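Local coordinates for cycloserine biosynthesis protein DcsG (Streptomyces lavendulae, PDB 6JIL) that catalyses the ATP-dependent, magnesium-requiring cyclisation of O-ureido-D-serine to the antibiotic D-cycloserine as an ATP-grasp ligase, at residues A[71-74]-A[75-79]; A[81-84]-A[85-88]. All coordinates share one frame; numbering follows the deposited sequence.

Contact 1 (A[71-74]-A[75-79]); sequences ERVS and HVTRL
His75 reaches back one helical turn to Glu71. A chi1 of -60° turns CG away from its own carbonyl carbon and lays the ring over the preceding turn. From CB outward, each atom finds a neighbour. CB passes the carbonyl oxygen of Arg72. The backbone O of Glu71 covers one face of the ring, 3.5 Å from its plane and over its centre. CD2 comes to Ser74 OG at 3.4 Å, and CE1 lies near Glu71 OE2. At the tip, NE2 gives Glu71 OE2 a weak hydrogen bond of 2.9 Å. The bond is bent, 123° at the hydrogen, and the carboxylate and ring planes are 69° apart. The carboxylate gets there because the glutamate chain bends at chi2. The backbone O of Glu71 also takes a 2.5 Å hydrogen bond from Ser74 OG. On the buried side, Val73 CG1 lies beside Thr77 CG2 and meets Leu79 CD2 at 3.8 Å. Ser74 CB touches Leu79 CD1. Thr77 turns its hydroxyl elsewhere, to the carbonyl oxygen of Phe48, and Val51 of strand 50-55 lies against Val73, Thr77 and Leu79. Val73 O accepts two backbone bonds, 3.0 Å from Val76 N and 3.1 Å from Thr77 N. One comes from three residues on and one from four, as the helix gives way to the turn. The chain then turns into strand 78-79, completing the second half of a beta-alpha-beta crossover, strand 50-55, helix 63-76, strand 78-79.

Contact 2 (A[81-84]-A[85-88]); sequences TPMP and LVRW
Leu85 folds back against Thr81, with CD1 3.5 Å from Thr81 CB and 3.6 Å from Thr81 CG2. The leucine CG stands anti to the backbone N (chi1 -153°), and this sends the branch to the buried side of the first helical turn. Val86 CG2 meets Thr81 OG1 at 3.6 Å, the two side chains crossing at about a right angle. The selenomethionine Met83 runs beside Val86 and points the same way. Neighbouring elements seal this side: Phe53 of strand 50-55 meets Thr81 and Val86, Cys70 meets Met83 and Val86, and Leu244 and Leu250 meet Leu85. The other side is looser and faces solvent. Pro82 and Pro84 are exposed there, and Pro82 takes the N-cap position. Arg87 is exposed too, yet its extended chain returns over the backbone of the first turn. Met83 CB lies over one face of the guanidinium, 3.4 Å from Arg87 NH2. Arg87 NH1 comes to Pro84 CA at 3.4 Å. Beyond the two segments, the group has a long, weak ion pair with Glu71. Three backbone bonds start the helix: Val86 N to Pro82 O at 3.1 Å, Arg87 N to Met83 O at 2.9 Å, and Trp88 N to Pro84 O at 3.2 Å. Pro84 has no amide hydrogen, which costs nothing in a first turn, where N-H groups lack an acceptor one turn back within the helix. The Trp88 indole bonds outside the two segments, through NE1 to Asp97. The chemistry is that of an amphipathic helix start: apolar branches fill the interior, while the one charged group lies on the outer face over CB and the backbone of Met83.

In the fold
From the N terminus, the chain passes through strand 50-55 and helix 63-76 before reaching contact 1, which closes the turn from that helix into strand 78-79, the edge of the four-stranded parallel sheet. Contact 2 follows in series and starts helix 83-89. Neither encloses nor crosses the other. Their centres are 12 Å apart, and they touch where Met83 packs on Glu71 and Ser74. Strand 50-55 is common ground, since Val51 backs contact 1 and Phe53 touches both. Contact 2 lies nearer the active site: Leu85 is about 9 Å, side chain to side chain, from the magnesium ligand Glu271, whereas contact 1 lies away from it.

Contact 1 (A[71-74]-A[75-79])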
loop_
_atom_site.group_PDB
_atom_site.type_symbol
_atom_site.label_atom_id
_atom_site.label_comp_id
_atom_site.label_asym_id
_atom_site.label_seq_id
_atom_site.Cartn_x
_atom_site.Cartn_y
_atom_site.Cartn_z
ATOM N N GLU A 71 -11.010 6.075 13.177
ATOM C CA GLU A 71 -11.222 5.891 14.605
ATOM C C GLU A 71 -12.669 6.201 14.999
ATOM O O GLU A 71 -13.309 5.411 15.690
ATOM C CB GLU A 71 -10.261 6.787 15.387
ATOM C CG GLU A 71 -10.381 6.705 16.903
ATOM C CD GLU A 71 -10.190 5.294 17.438
ATOM O OE1 GLU A 71 -9.318 4.561 16.919
ATOM O OE2 GLU A 71 -10.909 4.924 18.391
ATOM N N ARG A 72 -13.185 7.345 14.559
ATOM C CA ARG A 72 -14.559 7.730 14.885
ATOM C C ARG A 72 -15.596 6.787 14.277
ATOM O O ARG A 72 -16.648 6.551 14.866
ATOM C CB ARG A 72 -14.870 9.142 14.387
ATOM C CG ARG A 72 -14.136 10.269 15.087
ATOM C CD ARG A 72 -14.834 11.605 14.770
ATOM N NE ARG A 72 -14.815 11.898 13.341
ATOM C CZ ARG A 72 -13.759 12.379 12.693
ATOM N NH1 ARG A 72 -12.633 12.630 13.350
ATOM N NH2 ARG A 72 -13.820 12.583 11.383
ATOM N N VAL A 73 -15.308 6.269 13.091
ATOM C CA VAL A 73 -16.230 5.373 12.421
ATOM C C VAL A 73 -16.323 4.026 13.143
ATOM O O VAL A 73 -17.389 3.418 13.196
ATOM C CB VAL A 73 -15.801 5.150 10.941
ATOM C CG1 VAL A 73 -16.794 4.230 10.226
ATOM C CG2 VAL A 73 -15.717 6.489 10.225
ATOM N N SER A 74 -15.209 3.581 13.714
ATOM C CA SER A 74 -15.153 2.301 14.419
ATOM C C SER A 74 -16.068 2.248 15.636
ATOM O O SER A 74 -16.398 1.169 16.126
ATOM C CB SER A 74 -13.728 2.013 14.882
ATOM O OG SER A 74 -13.362 2.908 15.916
ATOM N N HIS A 75 -16.469 3.410 16.129
ATOM C CA HIS A 75 -17.333 3.460 17.296
ATOM C C HIS A 75 -18.791 3.318 16.931
ATOM O O HIS A 75 -19.603 2.907 17.755
ATOM C CB HIS A 75 -17.139 4.778 18.039
ATOM C CG HIS A 75 -15.745 4.995 18.531
ATOM N ND1 HIS A 75 -15.249 6.245 18.826
ATOM C CD2 HIS A 75 -14.744 4.121 18.788
ATOM C CE1 HIS A 75 -14.000 6.133 19.243
ATOM N NE2 HIS A 75 -13.669 4.854 19.229
ATOM N N VAL A 76 -19.124 3.641 15.687
ATOM C CA VAL A 76 -20.512 3.598 15.255
ATOM C C VAL A 76 -20.883 2.417 14.354
ATOM O O VAL A 76 -22.065 2.114 14.169
ATOM C CB VAL A 76 -20.882 4.937 14.567
ATOM C CG1 VAL A 76 -20.545 4.896 13.082
ATOM C CG2 VAL A 76 -22.336 5.249 14.807
ATOM N N THR A 77 -19.878 1.749 13.795
ATOM C CA THR A 77 -20.122 0.601 12.924
ATOM C C THR A 77 -18.874 -0.252 12.824
ATOM O O THR A 77 -17.796 0.163 13.246
ATOM C CB THR A 77 -20.539 1.031 11.498
ATOM O OG1 THR A 77 -20.684 -0.134 10.675
ATOM C CG2 THR A 77 -19.495 1.946 10.879
ATOM N N ARG A 78 -19.024 -1.442 12.253
ATOM C CA ARG A 78 -17.914 -2.376 12.104
ATOM C C ARG A 78 -16.987 -2.110 10.913
ATOM O O ARG A 78 -17.441 -1.926 9.781
ATOM C CB ARG A 78 -18.458 -3.804 11.999
ATOM C CG ARG A 78 -17.383 -4.841 11.742
ATOM C CD ARG A 78 -17.957 -6.161 11.235
ATOM N NE ARG A 78 -16.891 -7.084 10.846
ATOM C CZ ARG A 78 -17.094 -8.272 10.282
ATOM N NH1 ARG A 78 -18.331 -8.686 10.041
ATOM N NH2 ARG A 78 -16.061 -9.044 9.961
ATOM N N LEU A 79 -15.685 -2.104 11.168
ATOM C CA LEU A 79 -14.711 -1.904 10.098
ATOM C C LEU A 79 -14.184 -3.276 9.670
ATOM O O LEU A 79 -13.731 -4.054 10.510
ATOM C CB LEU A 79 -13.539 -1.049 10.581
ATOM C CG LEU A 79 -13.844 0.354 11.097
ATOM C CD1 LEU A 79 -12.567 0.952 11.639
ATOM C CD2 LEU A 79 -14.410 1.222 9.973
#

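Contact 2 (A[81-84]-A[85-88])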
loop_
_atom_site.group_PDB
_atom_site.type_symbol
_atom_site.label_atom_id
_atom_site.label_comp_id
_atom_site.label_asym_id
_atom_site.label_seq_id
_atom_site.Cartn_x
_atom_site.Cartn_y
_atom_site.Cartn_z
ATOM N N THR A 81 -11.555 -3.870 8.133
ATOM C CA THR A 81 -10.151 -3.819 8.526
ATOM C C THR A 81 -10.161 -3.024 9.828
ATOM O O THR A 81 -10.247 -1.797 9.804
ATOM C CB THR A 81 -9.274 -3.078 7.487
ATOM O OG1 THR A 81 -9.803 -1.766 7.250
ATOM C CG2 THR A 81 -9.224 -3.854 6.180
ATOM N N PRO A 82 -10.106 -3.719 10.983
ATOM C CA PRO A 82 -10.112 -3.069 12.300
ATOM C C PRO A 82 -8.954 -2.099 12.480
ATOM O O PRO A 82 -7.924 -2.229 11.822
ATOM C CB PRO A 82 -10.056 -4.250 13.270
ATOM C CG PRO A 82 -9.331 -5.300 12.479
ATOM C CD PRO A 82 -9.965 -5.179 11.125
HETATM N N MSE A 83 -9.128 -1.139 13.385
HETATM C CA MSE A 83 -8.123 -0.111 13.633
HETATM C C MSE A 83 -6.672 -0.561 13.743
HETATM O O MSE A 83 -5.798 0.023 13.102
HETATM C CB MSE A 83 -8.519 0.718 14.855
HETATM C CG MSE A 83 -9.742 1.573 14.595
HETATM SE SE MSE A 83 -9.433 2.900 13.206
HETATM C CE MSE A 83 -9.674 1.823 11.638
ATOM N N PRO A 84 -6.386 -1.598 14.550
ATOM C CA PRO A 84 -4.983 -2.017 14.638
ATOM C C PRO A 84 -4.387 -2.211 13.241
ATOM O O PRO A 84 -3.291 -1.728 12.955
ATOM C CB PRO A 84 -5.059 -3.320 15.434
ATOM C CG PRO A 84 -6.216 -3.071 16.341
ATOM C CD PRO A 84 -7.237 -2.443 15.405
ATOM N N LEU A 85 -5.129 -2.905 12.377
ATOM C CA LEU A 85 -4.699 -3.162 11.000
ATOM C C LEU A 85 -4.546 -1.848 10.238
ATOM O O LEU A 85 -3.565 -1.643 9.533
ATOM C CB LEU A 85 -5.728 -4.033 10.266
ATOM C CG LEU A 85 -5.290 -4.944 9.107
ATOM C CD1 LEU A 85 -6.471 -5.142 8.183
ATOM C CD2 LEU A 85 -4.122 -4.362 8.342
ATOM N N VAL A 86 -5.522 -0.962 10.375
ATOM C CA VAL A 86 -5.478 0.319 9.684
ATOM C C VAL A 86 -4.240 1.150 10.022
ATOM O O VAL A 86 -3.519 1.578 9.121
ATOM C CB VAL A 86 -6.749 1.158 9.983
ATOM C CG1 VAL A 86 -6.619 2.565 9.374
ATOM C CG2 VAL A 86 -7.977 0.446 9.418
ATOM N N ARG A 87 -3.987 1.379 11.308
ATOM C CA ARG A 87 -2.830 2.177 11.711
ATOM C C ARG A 87 -1.525 1.562 11.220
ATOM O O ARG A 87 -0.609 2.267 10.792
ATOM C CB ARG A 87 -2.749 2.309 13.239
ATOM C CG ARG A 87 -3.981 2.882 13.909
ATOM C CD ARG A 87 -3.729 3.156 15.391
ATOM N NE ARG A 87 -4.957 3.018 16.174
ATOM C CZ ARG A 87 -5.386 1.875 16.711
ATOM N NH1 ARG A 87 -4.684 0.757 16.562
ATOM N NH2 ARG A 87 -6.533 1.842 17.383
ATOM N N TRP A 88 -1.454 0.238 11.299
ATOM C CA TRP A 88 -0.267 -0.510 10.903
ATOM C C TRP A 88 -0.052 -0.527 9.384
ATOM O O TRP A 88 1.079 -0.387 8.908
ATOM C CB TRP A 88 -0.382 -1.947 11.423
ATOM C CG TRP A 88 0.883 -2.753 11.329
ATOM C CD1 TRP A 88 1.991 -2.629 12.113
ATOM C CD2 TRP A 88 1.176 -3.788 10.385
ATOM N NE1 TRP A 88 2.954 -3.518 11.716
ATOM C CE2 TRP A 88 2.483 -4.243 10.657
ATOM C CE3 TRP A 88 0.461 -4.375 9.336
ATOM C CZ2 TRP A 88 3.097 -5.259 9.917
ATOM C CZ3 TRP A 88 1.073 -5.387 8.595
ATOM C CH2 TRP A 88 2.381 -5.816 8.894
#